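PDB 5EWQ: amidase from Bacillus anthracis, which probably hydrolyses carboxylic acid amides to the free acid and ammonia, as a member of the amidase signature family. Local coordinates for residues K19-Q24 / V88-P93; K153-E158 / F277-G282; D308-K313 / F495-A500; I350-G355 / V456-V461. All coordinates share one frame; numbering follows the deposited sequence.

Interaction 1. Residues K19-Q24 / V88-P93; sequences KERVLQ and VTEINP
Val22 and Ile91 bring the two backbones closest, with Val22 CA 5.7 Å from Ile91 CA. Here the N-terminal part of helix 20-28 passes strand 88-91, their axes 44° apart. The strand is an outermost one of the large mixed sheet. It carries a classic beta bulge, in which Thr89 and Glu90 both face Lys165 of the neighbouring strand. Val22 fills the apolar half of the contact with both its methyls. Its CG1 meets Ile91 CG1 at 3.6 Å, the two side chains crossing at about a right angle. Its CG2 lies 4.2 Å from Val88 CG1. Ile75 of helix 64-79 also packs on all three.

Arg21 makes the polar half. Its NH1 donates to both oxygens of Glu90, to OE2 at 3.1 Å and to OE1 at 3.2 Å. Each oxygen uses its syn lone pair. The two oxygens thus share one nitrogen in a bent, forked salt bridge, the two flat groups turned 81° apart. Asp18 takes NE and Asp142 takes NH2, both as salt bridges. Three acidic residues surround and fix the guanidinium, which probably balances much of their negative charge, while the valine ties the helix to the sheet edge by apolar packing.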
loop_
_atom_site.group_PDB
_atom_site.type_symbol
_atom_site.label_atom_id
_atom_site.label_comp_id
_atom_site.label_asym_id
_atom_site.label_seq_id
_atom_site.Cartn_x
_atom_site.Cartn_y
_atom_site.Cartn_z
ATOM N N LYS A 19 -2.916 -7.716 -21.742
ATOM C CA LYS A 19 -2.033 -6.559 -21.830
ATOM C C LYS A 19 -2.746 -5.335 -22.403
ATOM O O LYS A 19 -2.415 -4.199 -22.065
ATOM C CB LYS A 19 -0.803 -6.900 -22.675
ATOM C CG LYS A 19 0.288 -5.847 -22.633
ATOM C CD LYS A 19 1.612 -6.445 -22.189
ATOM C CE LYS A 19 2.125 -7.467 -23.189
ATOM N NZ LYS A 19 3.465 -7.989 -22.807
ATOM N N GLU A 20 -3.734 -5.573 -23.261
ATOM C CA GLU A 20 -4.458 -4.485 -23.913
ATOM C C GLU A 20 -5.439 -3.792 -22.970
ATOM O O GLU A 20 -6.043 -2.780 -23.325
ATOM C CB GLU A 20 -5.199 -5.005 -25.147
ATOM C CG GLU A 20 -4.281 -5.459 -26.267
ATOM C CD GLU A 20 -3.425 -4.332 -26.816
ATOM O OE1 GLU A 20 -3.899 -3.176 -26.839
ATOM O OE2 GLU A 20 -2.274 -4.601 -27.220
ATOM N N ARG A 21 -5.595 -4.343 -21.771
ATOM C CA ARG A 21 -6.439 -3.735 -20.749
ATOM C C ARG A 21 -5.846 -2.409 -20.284
ATOM O O ARG A 21 -6.570 -1.482 -19.917
ATOM C CB ARG A 21 -6.610 -4.689 -19.564
ATOM C CG ARG A 21 -7.366 -4.105 -18.382
ATOM C CD ARG A 21 -7.443 -5.098 -17.231
ATOM N NE ARG A 21 -8.346 -6.206 -17.517
ATOM C CZ ARG A 21 -9.630 -6.226 -17.173
ATOM N NH1 ARG A 21 -10.160 -5.195 -16.528
ATOM N NH2 ARG A 21 -10.383 -7.276 -17.473
ATOM N N VAL A 22 -4.519 -2.325 -20.312
ATOM C CA VAL A 22 -3.803 -1.142 -19.853
ATOM C C VAL A 22 -3.341 -0.273 -21.022
ATOM O O VAL A 22 -3.438 0.954 -20.970
ATOM C CB VAL A 22 -2.583 -1.536 -18.991
ATOM C CG1 VAL A 22 -1.744 -0.315 -18.647
ATOM C CG2 VAL A 22 -3.040 -2.247 -17.728
ATOM N N LEU A 23 -2.856 -0.917 -22.079
ATOM C CA LEU A 23 -2.289 -0.206 -23.222
ATOM C C LEU A 23 -3.318 0.622 -23.989
ATOM O O LEU A 23 -3.047 1.765 -24.358
ATOM C CB LEU A 23 -1.616 -1.196 -24.176
ATOM C CG LEU A 23 -0.351 -1.877 -23.652
ATOM C CD1 LEU A 23 0.221 -2.819 -24.699
ATOM C CD2 LEU A 23 0.680 -0.838 -23.239
ATOM N N GLN A 24 -4.490 0.045 -24.232
ATOM C CA GLN A 24 -5.528 0.720 -25.011
ATOM C C GLN A 24 -6.063 2.003 -24.357
ATOM O O GLN A 24 -6.258 2.998 -25.052
ATOM C CB GLN A 24 -6.685 -0.241 -25.304
ATOM C CG GLN A 24 -6.401 -1.207 -26.442
ATOM C CD GLN A 24 -7.547 -2.165 -26.698
ATOM O OE1 GLN A 24 -8.519 -2.204 -25.944
ATOM N NE2 GLN A 24 -7.437 -2.945 -27.767
ATOM N N VAL A 88 0.390 -2.640 -13.023
ATOM C CA VAL A 88 -0.838 -1.881 -13.228
ATOM C C VAL A 88 -1.940 -2.761 -13.806
ATOM O O VAL A 88 -1.765 -3.380 -14.855
ATOM C CB VAL A 88 -0.605 -0.682 -14.163
ATOM C CG1 VAL A 88 -1.902 0.076 -14.386
ATOM C CG2 VAL A 88 0.462 0.235 -13.589
ATOM N N THR A 89 -3.074 -2.817 -13.113
ATOM C CA THR A 89 -4.211 -3.605 -13.574
ATOM C C THR A 89 -5.155 -2.773 -14.430
ATOM O O THR A 89 -5.624 -3.229 -15.471
ATOM C CB THR A 89 -5.010 -4.199 -12.399
ATOM O OG1 THR A 89 -5.339 -3.161 -11.468
ATOM C CG2 THR A 89 -4.203 -5.273 -11.691
ATOM N N GLU A 90 -5.430 -1.552 -13.989
ATOM C CA GLU A 90 -6.394 -0.706 -14.676
ATOM C C GLU A 90 -5.864 0.705 -14.904
ATOM O O GLU A 90 -5.047 1.207 -14.132
ATOM C CB GLU A 90 -7.700 -0.645 -13.883
ATOM C CG GLU A 90 -8.945 -0.663 -14.748
ATOM C CD GLU A 90 -9.194 -2.023 -15.371
ATOM O OE1 GLU A 90 -9.710 -2.071 -16.510
ATOM O OE2 GLU A 90 -8.878 -3.042 -14.721
ATOM N N ILE A 91 -6.337 1.338 -15.972
ATOM C CA ILE A 91 -5.996 2.723 -16.272
ATOM C C ILE A 91 -7.261 3.524 -16.545
ATOM O O ILE A 91 -8.095 3.117 -17.351
ATOM C CB ILE A 91 -5.049 2.832 -17.486
ATOM C CG1 ILE A 91 -3.650 2.335 -17.120
ATOM C CG2 ILE A 91 -4.974 4.268 -17.984
ATOM C CD1 ILE A 91 -2.947 3.195 -16.093
ATOM N N ASN A 92 -7.405 4.654 -15.861
ATOM C CA ASN A 92 -8.533 5.549 -16.082
ATOM C C ASN A 92 -8.511 6.104 -17.503
ATOM O O ASN A 92 -7.577 6.810 -17.880
ATOM C CB ASN A 92 -8.513 6.692 -15.062
ATOM C CG ASN A 92 -9.821 7.467 -15.015
ATOM O OD1 ASN A 92 -10.590 7.483 -15.977
ATOM N ND2 ASN A 92 -10.075 8.122 -13.888
ATOM N N PRO A 93 -9.539 5.779 -18.300
ATOM C CA PRO A 93 -9.639 6.307 -19.664
ATOM C C PRO A 93 -9.937 7.803 -19.671
ATOM O O PRO A 93 -9.703 8.475 -20.675
ATOM C CB PRO A 93 -10.802 5.513 -20.264
ATOM C CG PRO A 93 -11.631 5.127 -19.090
ATOM C CD PRO A 93 -10.659 4.879 -17.975
#

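Interaction 2. Residues K153-E158 / F277-G282; sequences KQLKEE and FNAMIG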
loop_
_atom_site.group_PDB
_atom_site.type_symbol
_atom_site.label_atom_id
_atom_site.label_comp_id
_atom_site.label_asym_id
_atom_site.label_seq_id
_atom_site.Cartn_x
_atom_site.Cartn_y
_atom_site.Cartn_z
ATOM N N LYS A 153 -13.564 8.968 -2.723
ATOM C CA LYS A 153 -14.490 10.092 -2.728
ATOM C C LYS A 153 -13.879 11.299 -2.021
ATOM O O LYS A 153 -14.034 12.435 -2.470
ATOM C CB LYS A 153 -15.811 9.699 -2.063
ATOM C CG LYS A 153 -16.874 10.786 -2.092
ATOM C CD LYS A 153 -18.170 10.308 -1.456
ATOM N N GLN A 154 -13.178 11.046 -0.921
ATOM C CA GLN A 154 -12.529 12.112 -0.166
ATOM C C GLN A 154 -11.285 12.628 -0.884
ATOM O O GLN A 154 -10.888 13.780 -0.704
ATOM C CB GLN A 154 -12.163 11.629 1.239
ATOM C CG GLN A 154 -13.360 11.389 2.149
ATOM C CD GLN A 154 -12.957 10.865 3.515
ATOM O OE1 GLN A 154 -11.773 10.688 3.800
ATOM N NE2 GLN A 154 -13.946 10.616 4.368
ATOM N N LEU A 155 -10.673 11.771 -1.697
ATOM C CA LEU A 155 -9.492 12.154 -2.463
ATOM C C LEU A 155 -9.827 13.209 -3.511
ATOM O O LEU A 155 -9.044 14.127 -3.754
ATOM C CB LEU A 155 -8.865 10.932 -3.137
ATOM C CG LEU A 155 -7.706 10.273 -2.388
ATOM C CD1 LEU A 155 -7.167 9.080 -3.164
ATOM C CD2 LEU A 155 -6.609 11.289 -2.127
ATOM N N LYS A 156 -10.998 13.073 -4.124
ATOM C CA LYS A 156 -11.418 13.990 -5.175
ATOM C C LYS A 156 -11.996 15.277 -4.594
ATOM O O LYS A 156 -12.293 16.221 -5.325
ATOM C CB LYS A 156 -12.438 13.312 -6.093
ATOM C CG LYS A 156 -11.889 12.088 -6.812
ATOM C CD LYS A 156 -12.910 11.481 -7.757
ATOM C CE LYS A 156 -14.105 10.924 -7.004
ATOM N NZ LYS A 156 -15.059 10.237 -7.918
ATOM N N GLU A 157 -12.146 15.309 -3.273
ATOM C CA GLU A 157 -12.625 16.503 -2.587
ATOM C C GLU A 157 -11.486 17.490 -2.359
ATOM O O GLU A 157 -11.712 18.627 -1.946
ATOM C CB GLU A 157 -13.280 16.132 -1.255
ATOM C CG GLU A 157 -14.604 15.399 -1.395
ATOM C CD GLU A 157 -15.139 14.900 -0.067
ATOM O OE1 GLU A 157 -14.408 14.987 0.942
ATOM O OE2 GLU A 157 -16.292 14.421 -0.031
ATOM N N GLU A 158 -10.262 17.048 -2.632
ATOM C CA GLU A 158 -9.093 17.906 -2.481
ATOM C C GLU A 158 -8.358 18.087 -3.805
ATOM O O GLU A 158 -7.256 18.633 -3.844
ATOM C CB GLU A 158 -8.141 17.340 -1.423
ATOM C CG GLU A 158 -8.722 17.309 -0.019
ATOM C CD GLU A 158 -7.681 16.994 1.038
ATOM O OE1 GLU A 158 -8.062 16.795 2.210
ATOM O OE2 GLU A 158 -6.479 16.951 0.698
ATOM N N PHE A 277 -2.083 10.936 3.141
ATOM C CA PHE A 277 -2.736 10.463 4.358
ATOM C C PHE A 277 -3.735 11.480 4.907
ATOM O O PHE A 277 -4.603 11.139 5.711
ATOM C CB PHE A 277 -1.683 10.127 5.417
ATOM C CG PHE A 277 -2.240 9.456 6.640
ATOM C CD1 PHE A 277 -2.898 8.242 6.541
ATOM C CD2 PHE A 277 -2.086 10.030 7.890
ATOM C CE1 PHE A 277 -3.406 7.619 7.666
ATOM C CE2 PHE A 277 -2.591 9.412 9.019
ATOM C CZ PHE A 277 -3.249 8.203 8.907
ATOM N N ASN A 278 -3.612 12.728 4.465
ATOM C CA ASN A 278 -4.505 13.792 4.909
ATOM C C ASN A 278 -5.933 13.621 4.397
ATOM O O ASN A 278 -6.891 13.970 5.086
ATOM C CB ASN A 278 -3.967 15.156 4.471
ATOM C CG ASN A 278 -2.742 15.581 5.256
ATOM O OD1 ASN A 278 -2.574 15.207 6.417
ATOM N ND2 ASN A 278 -1.880 16.370 4.626
ATOM N N ALA A 279 -6.071 13.083 3.189
ATOM C CA ALA A 279 -7.381 12.960 2.557
ATOM C C ALA A 279 -8.016 11.593 2.784
ATOM O O ALA A 279 -9.214 11.417 2.572
ATOM C CB ALA A 279 -7.274 13.240 1.067
HETATM N N MSE A 280 -7.213 10.623 3.209
HETATM C CA MSE A 280 -7.721 9.275 3.441
HETATM C C MSE A 280 -8.466 9.184 4.767
HETATM O O MSE A 280 -9.500 8.521 4.865
HETATM C CB MSE A 280 -6.584 8.256 3.417
HETATM C CG MSE A 280 -5.767 8.246 2.137
HETATM SE SE MSE A 280 -4.557 6.720 2.112
HETATM C CE MSE A 280 -4.647 6.274 4.008
ATOM N N ILE A 281 -7.935 9.852 5.786
ATOM C CA ILE A 281 -8.541 9.833 7.112
ATOM C C ILE A 281 -9.885 10.550 7.122
ATOM O O ILE A 281 -10.201 11.311 6.207
ATOM C CB ILE A 281 -7.623 10.483 8.163
ATOM C CG1 ILE A 281 -7.407 11.964 7.839
ATOM C CG2 ILE A 281 -6.299 9.749 8.237
ATOM C CD1 ILE A 281 -6.521 12.685 8.833
ATOM N N GLY A 282 -10.670 10.305 8.164
ATOM C CA GLY A 282 -11.972 10.931 8.298
ATOM C C GLY A 282 -12.963 10.049 9.028
ATOM O O GLY A 282 -12.605 8.987 9.541
#
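Glu158 reaches Ala279 because its CG stands anti to its own carbonyl carbon (chi1 -65°) and the chain then runs out straight (chi2 -169°). The carboxylate ends flat against the alanine methyl. Ala279 CB lies 3.8 Å from Glu158 CD and equally far from OE1 and OE2, so the methyl sits over the face of the group. Leu155, at the other end of the same type I turn, comes to this methyl as well, its CD2 3.8 Å from Ala279 CB. Leu114 also packs against Ala279, and with Ser112 it touches Glu158.

Gln154 has a similar extended shape. Its chain passes alongside the weakly bonded last turn of helix 270-280, with its CB 3.2 Å from Ala279 O. The backbones are nearest at Leu155 and Ala279, their CA atoms 5.5 Å apart. The contact joins the last part of helix 150-155, and the turn from Leu155 to Glu158, to that last turn. Ala279 is its hub. Two side chains, Leu155 and Glu158, meet the Ala279 methyl, while Gln154 passes its carbonyl. Glu158 makes no clear hydrogen bond or ion pair across the contact, and its carboxylate meets carbon of Ala279 by van der Waals contact.

Interaction 3. Residues D308-K313 / F495-A500; sequences DGLKGK and FNIGYA
Lys313 and Gly309 both touch helix 491-503, and they are bonded to each other: Lys313 NZ donates to Gly309 O at 3.1 Å. The ammonium stands above the carbonyl plane, 43° out of it. The lysine chain folds back at chi2 (-62°) and at chi4 (-60°) to get there, and the bond spans a loop made of two successive turns. A type I turn runs from Asp308 to Lys311, and a type II turn from Leu310 to Lys313.

The folded lysine offers its aliphatic part to the helix. Lys313 CG lies 4.2 Å from Ile497 CG1. Leu310 makes the fuller contact. Its CD2 meets Ile497 CG2 at 3.6 Å, and the two side chains cross at about a right angle. Its CG rests 3.6 Å from Ala500 CB. That small methyl also lies against the loop backbone, 3.5 Å from Gly309 N.

Gly309 packs flush on the helix, its CA 5.1 Å from Ala500 CA. Asn496 borders it, with OD1 3.8 Å from Gly309 CA, and this oxygen accepts a hydrogen bond from Ser306 N, two residues before Asp308.

The loop runs into strand 314-317. In backbone hydrogen bonds, Gly312 pairs with Gly343, just before strand 345-347, and Lys313 with Ile345 in it, which ties the loop's exit to the edge of the sheet. Helix 491-503 covers the loop on one flank, while its Phe495 packs on helix 270-280, which precedes the loop in the chain.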
loop_
_atom_site.group_PDB
_atom_site.type_symbol
_atom_site.label_atom_id
_atom_site.label_comp_id
_atom_site.label_asym_id
_atom_site.label_seq_id
_atom_site.Cartn_x
_atom_site.Cartn_y
_atom_site.Cartn_z
ATOM N N ASP A 308 14.994 17.210 12.820
ATOM C CA ASP A 308 15.425 16.905 14.177
ATOM C C ASP A 308 14.297 16.230 14.947
ATOM O O ASP A 308 14.175 16.389 16.161
ATOM C CB ASP A 308 15.878 18.177 14.899
ATOM N N GLY A 309 13.472 15.475 14.229
ATOM C CA GLY A 309 12.338 14.796 14.826
ATOM C C GLY A 309 12.732 13.570 15.625
ATOM O O GLY A 309 11.920 13.017 16.364
ATOM N N LEU A 310 13.982 13.142 15.472
ATOM C CA LEU A 310 14.499 11.997 16.215
ATOM C C LEU A 310 15.270 12.439 17.451
ATOM O O LEU A 310 15.679 11.611 18.267
ATOM C CB LEU A 310 15.395 11.136 15.323
ATOM C CG LEU A 310 14.678 10.161 14.388
ATOM C CD1 LEU A 310 15.676 9.361 13.569
ATOM C CD2 LEU A 310 13.777 9.238 15.185
ATOM N N LYS A 311 15.465 13.747 17.586
ATOM C CA LYS A 311 16.203 14.300 18.714
ATOM C C LYS A 311 15.442 14.114 20.023
ATOM O O LYS A 311 14.464 14.813 20.287
ATOM C CB LYS A 311 16.499 15.783 18.483
ATOM N N GLY A 312 15.896 13.165 20.835
ATOM C CA GLY A 312 15.288 12.913 22.130
ATOM C C GLY A 312 14.360 11.715 22.139
ATOM O O GLY A 312 13.911 11.277 23.198
ATOM N N LYS A 313 14.069 11.182 20.957
ATOM C CA LYS A 313 13.167 10.042 20.835
ATOM C C LYS A 313 13.829 8.747 21.297
ATOM O O LYS A 313 15.022 8.536 21.083
ATOM C CB LYS A 313 12.683 9.895 19.392
ATOM C CG LYS A 313 11.920 11.097 18.862
ATOM C CD LYS A 313 10.654 11.357 19.662
ATOM C CE LYS A 313 9.852 12.508 19.074
ATOM N NZ LYS A 313 10.625 13.780 19.067
ATOM N N PHE A 495 5.137 9.881 11.566
ATOM C CA PHE A 495 5.620 10.613 10.400
ATOM C C PHE A 495 6.800 11.506 10.761
ATOM O O PHE A 495 7.763 11.609 10.003
ATOM C CB PHE A 495 4.500 11.453 9.782
ATOM C CG PHE A 495 3.633 10.693 8.819
ATOM C CD1 PHE A 495 4.152 10.230 7.621
ATOM C CD2 PHE A 495 2.300 10.451 9.103
ATOM C CE1 PHE A 495 3.361 9.533 6.729
ATOM C CE2 PHE A 495 1.504 9.757 8.214
ATOM C CZ PHE A 495 2.035 9.298 7.025
ATOM N N ASN A 496 6.721 12.146 11.924
ATOM C CA ASN A 496 7.795 13.009 12.397
ATOM C C ASN A 496 9.067 12.210 12.655
ATOM O O ASN A 496 10.168 12.649 12.325
ATOM C CB ASN A 496 7.365 13.749 13.665
ATOM C CG ASN A 496 8.283 14.907 14.004
ATOM O OD1 ASN A 496 8.975 15.438 13.136
ATOM N ND2 ASN A 496 8.290 15.304 15.272
ATOM N N ILE A 497 8.902 11.030 13.245
ATOM C CA ILE A 497 10.016 10.121 13.482
ATOM C C ILE A 497 10.541 9.560 12.162
ATOM O O ILE A 497 11.751 9.521 11.929
ATOM C CB ILE A 497 9.601 8.961 14.415
ATOM C CG1 ILE A 497 9.489 9.457 15.858
ATOM C CG2 ILE A 497 10.592 7.809 14.327
ATOM C CD1 ILE A 497 9.079 8.385 16.843
ATOM N N GLY A 498 9.622 9.141 11.299
ATOM C CA GLY A 498 9.980 8.579 10.010
ATOM C C GLY A 498 10.668 9.570 9.090
ATOM O O GLY A 498 11.606 9.215 8.376
ATOM N N TYR A 499 10.200 10.815 9.108
ATOM C CA TYR A 499 10.774 11.864 8.271
ATOM C C TYR A 499 12.201 12.189 8.698
ATOM O O TYR A 499 13.069 12.433 7.860
ATOM C CB TYR A 499 9.911 13.127 8.325
ATOM C CG TYR A 499 10.418 14.260 7.462
ATOM C CD1 TYR A 499 10.137 14.302 6.103
ATOM C CD2 TYR A 499 11.172 15.292 8.008
ATOM C CE1 TYR A 499 10.598 15.336 5.310
ATOM C CE2 TYR A 499 11.636 16.329 7.223
ATOM C CZ TYR A 499 11.346 16.347 5.875
ATOM O OH TYR A 499 11.806 17.378 5.089
ATOM N N ALA A 500 12.435 12.189 10.006
ATOM C CA ALA A 500 13.751 12.503 10.547
ATOM C C ALA A 500 14.755 11.401 10.223
ATOM O O ALA A 500 15.917 11.678 9.929
ATOM C CB ALA A 500 13.668 12.723 12.046
#

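Interaction 4. Residues I350-G355 / V456-V461; sequences IQLNNG and VLLSAV
Leu352 and Leu458 lie alongside each other and run in opposite directions. One branch of Leu458 does the touching. Its CD1 is 3.7 Å from Leu352 CD2, and it is just as near Leu352 CB and CG. It thus rests along CB, CG and the CD2 branch of Leu352.

Asn354 cuts slantwise over the same leucine. Its OD1 comes 3.3 Å from Leu458 CG and 3.4 Å from both CD1 and CD2, so the amide oxygen sits over the branch point. Leu458 CG is anti to its carbonyl carbon (chi1 -56°), and this sends the isopropyl group out between Leu352 and Asn354. Leu457, in the first turn of the helix, has its CG anti to the backbone N instead (chi1 175°). Its CD2 then approaches Asn354 from another side, 4.1 Å from Asn354 CB. The asparagine is therefore touched by two successive leucines, one at its oxygen and one at its stem.

The segments keep some distance between backbones. The nearest CA atoms, those of Asn354 and Leu458, are 7.1 Å apart. The gap between the loop after strand 345-347 and the start of helix 457-462 is bridged mainly by side chains, with the carbonyl of Asn353 also near Leu458 CD1. Helix 418-437 lies beside both. Its Glu435 and Leu436 pack on Leu458, and its Asn431 bonds to Gly355 O.

No hydrogen bond links 350-355 to 456-461. The join is a thin van der Waals one at the surface, with buried Leu458 as its apolar centre and exposed asparagines at its border.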
loop_
_atom_site.group_PDB
_atom_site.type_symbol
_atom_site.label_atom_id
_atom_site.label_comp_id
_atom_site.label_asym_id
_atom_site.label_seq_id
_atom_site.Cartn_x
_atom_site.Cartn_y
_atom_site.Cartn_z
ATOM N N ILE A 350 15.180 -5.680 21.638
ATOM C CA ILE A 350 13.881 -6.085 22.158
ATOM C C ILE A 350 13.284 -7.201 21.313
ATOM O O ILE A 350 13.022 -7.012 20.127
ATOM C CB ILE A 350 12.894 -4.897 22.191
ATOM C CG1 ILE A 350 13.458 -3.755 23.036
ATOM C CG2 ILE A 350 11.526 -5.347 22.700
ATOM C CD1 ILE A 350 12.541 -2.570 23.122
ATOM N N GLN A 351 13.076 -8.364 21.924
ATOM C CA GLN A 351 12.461 -9.490 21.232
ATOM C C GLN A 351 11.005 -9.658 21.658
ATOM O O GLN A 351 10.718 -10.141 22.755
ATOM C CB GLN A 351 13.246 -10.780 21.490
ATOM C CG GLN A 351 12.670 -12.002 20.789
ATOM C CD GLN A 351 13.674 -13.128 20.652
ATOM O OE1 GLN A 351 14.866 -12.945 20.897
ATOM N NE2 GLN A 351 13.195 -14.300 20.254
ATOM N N LEU A 352 10.094 -9.248 20.783
ATOM C CA LEU A 352 8.664 -9.342 21.051
ATOM C C LEU A 352 8.220 -10.797 21.131
ATOM O O LEU A 352 8.754 -11.659 20.431
ATOM C CB LEU A 352 7.868 -8.605 19.970
ATOM C CG LEU A 352 7.440 -7.163 20.254
ATOM C CD1 LEU A 352 8.553 -6.374 20.918
ATOM C CD2 LEU A 352 7.004 -6.479 18.966
ATOM N N ASN A 353 7.241 -11.066 21.989
ATOM C CA ASN A 353 6.726 -12.419 22.162
ATOM C C ASN A 353 5.369 -12.606 21.493
ATOM O O ASN A 353 4.385 -11.975 21.877
ATOM C CB ASN A 353 6.626 -12.762 23.649
ATOM C CG ASN A 353 6.081 -14.157 23.889
ATOM O OD1 ASN A 353 4.874 -14.345 24.050
ATOM N ND2 ASN A 353 6.969 -15.143 23.915
ATOM N N ASN A 354 5.326 -13.477 20.491
ATOM C CA ASN A 354 4.091 -13.759 19.773
ATOM C C ASN A 354 3.335 -14.931 20.390
ATOM O O ASN A 354 3.318 -16.030 19.839
ATOM C CB ASN A 354 4.384 -14.048 18.298
ATOM C CG ASN A 354 5.114 -12.908 17.614
ATOM O OD1 ASN A 354 4.944 -11.744 17.972
ATOM N ND2 ASN A 354 5.933 -13.240 16.623
ATOM N N GLY A 355 2.715 -14.688 21.540
ATOM C CA GLY A 355 1.975 -15.723 22.237
ATOM C C GLY A 355 0.501 -15.399 22.374
ATOM O O GLY A 355 0.133 -14.311 22.815
ATOM N N VAL A 456 5.176 -7.902 12.504
ATOM C CA VAL A 456 3.979 -7.169 12.102
ATOM C C VAL A 456 2.728 -7.732 12.769
ATOM O O VAL A 456 1.730 -7.029 12.932
ATOM C CB VAL A 456 3.795 -7.198 10.572
ATOM C CG1 VAL A 456 2.721 -6.211 10.141
ATOM C CG2 VAL A 456 5.102 -6.877 9.883
ATOM N N LEU A 457 2.796 -9.001 13.162
ATOM C CA LEU A 457 1.657 -9.711 13.743
ATOM C C LEU A 457 1.017 -8.973 14.916
ATOM O O LEU A 457 -0.206 -8.862 14.995
ATOM C CB LEU A 457 2.087 -11.109 14.195
ATOM C CG LEU A 457 1.036 -11.938 14.937
ATOM C CD1 LEU A 457 -0.201 -12.134 14.076
ATOM C CD2 LEU A 457 1.612 -13.280 15.367
ATOM N N LEU A 458 1.846 -8.461 15.818
ATOM C CA LEU A 458 1.351 -7.820 17.031
ATOM C C LEU A 458 0.755 -6.441 16.761
ATOM O O LEU A 458 -0.337 -6.126 17.234
ATOM C CB LEU A 458 2.472 -7.708 18.065
ATOM C CG LEU A 458 3.162 -9.021 18.440
ATOM C CD1 LEU A 458 4.196 -8.794 19.529
ATOM C CD2 LEU A 458 2.142 -10.058 18.878
ATOM N N SER A 459 1.476 -5.622 16.002
ATOM C CA SER A 459 1.051 -4.251 15.738
ATOM C C SER A 459 -0.202 -4.187 14.868
ATOM O O SER A 459 -0.970 -3.226 14.943
ATOM C CB SER A 459 2.186 -3.462 15.079
ATOM O OG SER A 459 2.616 -4.085 13.881
ATOM N N ALA A 460 -0.406 -5.211 14.045
ATOM C CA ALA A 460 -1.569 -5.260 13.164
ATOM C C ALA A 460 -2.834 -5.604 13.945
ATOM O O ALA A 460 -3.883 -4.992 13.744
ATOM C CB ALA A 460 -1.345 -6.268 12.047
ATOM N N VAL A 461 -2.727 -6.585 14.835
ATOM C CA VAL A 461 -3.859 -7.014 15.648
ATOM C C VAL A 461 -4.230 -5.951 16.679
ATOM O O VAL A 461 -5.408 -5.663 16.895
ATOM C CB VAL A 461 -3.559 -8.346 16.368
ATOM C CG1 VAL A 461 -4.674 -8.700 17.339
ATOM C CG2 VAL A 461 -3.357 -9.461 15.353
#

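Overall arrangement
From the N terminus, interaction 1 closes first, returning the chain from helix 20-28 to the outermost strand 88-91. Interaction 2 follows in series and brings together the ends of helices 150-155 and 270-280. Interaction 3 then opens at 308-313 and closes only near the C terminus, at 495-500. Interaction 4 falls wholly within that span, joining the loop after the other outermost strand, 345-347, to helix 457-462. Interactions 1 and 3 lie on opposite sides of the chain's centre, their centres about 40 Å apart. Interactions 2 and 3 touch, with Phe277 CD2 3.6 Å from Phe495 CE2, so helix 270-280 is shared packing ground between them.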